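Local coordinates for pesticidal crystal protein Cry2Aa (Bacillus thuringiensis serovar kurstaki, PDB 1I5P), which promotes colloid-osmotic lysis of midgut epithelial cells in dipteran and lepidopteran larvae, to which it binds as an insecticidal crystal toxin, at residues L369-V374 against F398-S403. Sequence-based numbering, arbitrary orientation.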
loop_
_atom_site.group_PDB
_atom_site.type_symbol
_atom_site.label_atom_id
_atom_site.label_comp_id
_atom_site.label_asym_id
_atom_site.label_seq_id
_atom_site.Cartn_x
_atom_site.Cartn_y
_atom_site.Cartn_z
ATOM N N LEU A 369 -19.638 -3.069 -1.116
ATOM C CA LEU A 369 -18.634 -4.062 -1.490
ATOM C C LEU A 369 -18.868 -4.517 -2.927
ATOM O O LEU A 369 -17.954 -5.014 -3.594
ATOM C CB LEU A 369 -18.675 -5.274 -0.553
ATOM C CG LEU A 369 -18.241 -5.058 0.900
ATOM C CD1 LEU A 369 -18.254 -6.388 1.634
ATOM C CD2 LEU A 369 -16.837 -4.439 0.944
ATOM N N SER A 370 -20.098 -4.346 -3.408
ATOM C CA SER A 370 -20.423 -4.740 -4.775
ATOM C C SER A 370 -19.926 -3.697 -5.778
ATOM O O SER A 370 -19.393 -4.048 -6.828
ATOM C CB SER A 370 -21.934 -4.933 -4.935
ATOM O OG SER A 370 -22.604 -3.684 -4.957
ATOM N N THR A 371 -20.103 -2.418 -5.456
ATOM C CA THR A 371 -19.645 -1.344 -6.342
ATOM C C THR A 371 -18.897 -0.293 -5.539
ATOM O O THR A 371 -19.381 0.820 -5.332
ATOM C CB THR A 371 -20.818 -0.664 -7.081
ATOM O OG1 THR A 371 -21.656 0.016 -6.140
ATOM C CG2 THR A 371 -21.642 -1.696 -7.837
ATOM N N PRO A 372 -17.698 -0.642 -5.061
ATOM C CA PRO A 372 -16.895 0.291 -4.274
ATOM C C PRO A 372 -16.398 1.477 -5.092
ATOM O O PRO A 372 -16.403 1.448 -6.325
ATOM C CB PRO A 372 -15.735 -0.575 -3.803
ATOM C CG PRO A 372 -15.536 -1.484 -4.987
ATOM C CD PRO A 372 -16.965 -1.899 -5.283
ATOM N N PHE A 373 -15.967 2.519 -4.393
ATOM C CA PHE A 373 -15.424 3.704 -5.040
ATOM C C PHE A 373 -14.023 3.327 -5.516
ATOM O O PHE A 373 -13.333 2.554 -4.844
ATOM C CB PHE A 373 -15.324 4.855 -4.037
ATOM C CG PHE A 373 -16.645 5.468 -3.674
ATOM C CD1 PHE A 373 -17.129 5.386 -2.375
ATOM C CD2 PHE A 373 -17.395 6.155 -4.627
ATOM C CE1 PHE A 373 -18.338 5.981 -2.027
ATOM C CE2 PHE A 373 -18.604 6.754 -4.292
ATOM C CZ PHE A 373 -19.078 6.668 -2.990
ATOM N N VAL A 374 -13.605 3.851 -6.667
ATOM C CA VAL A 374 -12.267 3.565 -7.185
ATOM C C VAL A 374 -11.564 4.816 -7.715
ATOM O O VAL A 374 -10.330 4.862 -7.787
ATOM C CB VAL A 374 -12.303 2.487 -8.316
ATOM C CG1 VAL A 374 -12.686 1.136 -7.729
ATOM C CG2 VAL A 374 -13.292 2.882 -9.413
ATOM N N PHE A 398 -16.623 11.391 -6.365
ATOM C CA PHE A 398 -16.163 10.013 -6.374
ATOM C C PHE A 398 -16.982 9.166 -7.336
ATOM O O PHE A 398 -18.160 9.436 -7.577
ATOM C CB PHE A 398 -16.234 9.424 -4.959
ATOM C CG PHE A 398 -15.486 10.226 -3.925
ATOM C CD1 PHE A 398 -16.058 11.362 -3.360
ATOM C CD2 PHE A 398 -14.191 9.868 -3.544
ATOM C CE1 PHE A 398 -15.355 12.131 -2.427
ATOM C CE2 PHE A 398 -13.483 10.632 -2.613
ATOM C CZ PHE A 398 -14.066 11.765 -2.057
ATOM N N GLN A 399 -16.345 8.140 -7.885
ATOM C CA GLN A 399 -17.004 7.260 -8.834
ATOM C C GLN A 399 -16.721 5.810 -8.458
ATOM O O GLN A 399 -15.616 5.469 -8.030
ATOM C CB GLN A 399 -16.496 7.574 -10.241
ATOM C CG GLN A 399 -17.119 6.777 -11.358
ATOM C CD GLN A 399 -16.723 7.332 -12.710
ATOM O OE1 GLN A 399 -17.098 8.452 -13.065
ATOM N NE2 GLN A 399 -15.953 6.561 -13.466
ATOM N N THR A 400 -17.732 4.963 -8.630
ATOM C CA THR A 400 -17.646 3.546 -8.292
ATOM C C THR A 400 -17.249 2.671 -9.474
ATOM O O THR A 400 -17.158 3.146 -10.602
ATOM C CB THR A 400 -18.999 3.044 -7.768
ATOM O OG1 THR A 400 -19.947 3.018 -8.843
ATOM C CG2 THR A 400 -19.521 3.968 -6.671
ATOM N N THR A 401 -17.010 1.390 -9.200
ATOM C CA THR A 401 -16.647 0.425 -10.235
ATOM C C THR A 401 -17.701 0.543 -11.322
ATOM O O THR A 401 -17.459 0.242 -12.489
ATOM C CB THR A 401 -16.658 -1.011 -9.687
ATOM O OG1 THR A 401 -17.891 -1.248 -8.993
ATOM C CG2 THR A 401 -15.493 -1.222 -8.734
ATOM N N LEU A 402 -18.886 0.967 -10.907
ATOM C CA LEU A 402 -19.972 1.199 -11.830
ATOM C C LEU A 402 -19.759 2.688 -12.076
ATOM O O LEU A 402 -19.442 3.426 -11.147
ATOM C CB LEU A 402 -21.310 0.952 -11.141
ATOM C CG LEU A 402 -22.519 0.703 -12.042
ATOM C CD1 LEU A 402 -23.778 0.727 -11.190
ATOM C CD2 LEU A 402 -22.590 1.764 -13.134
ATOM N N SER A 403 -19.918 3.144 -13.308
ATOM C CA SER A 403 -19.694 4.555 -13.594
ATOM C C SER A 403 -20.531 5.532 -12.767
ATOM O O SER A 403 -20.682 6.692 -13.141
ATOM C CB SER A 403 -19.904 4.805 -15.082
ATOM O OG SER A 403 -18.987 4.025 -15.831
HETATM O O HOH W 1 -22.499 2.254 -7.935
#
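The F373 ring lies against the F398 side chain, its CD2 3.5 Å from F398 CB, where two neighbouring strands of an antiparallel sheet meet in the beta-prism middle domain of this delta-endotoxin. Ring centroids 5.8 Å apart and planes inclined at 61° identify an edge-to-face pair, with the edge of F398 turned to the face of F373. The F373 torsion, with CG anti to the carbonyl carbon and beside the backbone N (chi1 -73°), turns the ring so that its CD2 side comes to F398 CB and to T400 CG2, which approaches CD2 obliquely at 3.7 Å. L308 and I311 of strand 308-321 pack on F373 and F398 respectively, extending the apolar layer.

Register is fixed by F373 and T400, a non-hydrogen-bonded pair flanked by two backbone bonds. V374 N reaches Q399 O at 2.9 Å, nearly straight at 171°; T401 N donates to P372 O with a more bent N-H...O angle. That second bond lies just past the end of strand 397-400. There T401 CG2 meets both P372 CG and V374 CG1, each at 3.8 Å, so its methyl spans two residues of the partner segment. A water joins the hydroxyls of T371 and T400, donating to T400 OG1 at 2.8 Å and lying 3.0 Å from T371 OG1.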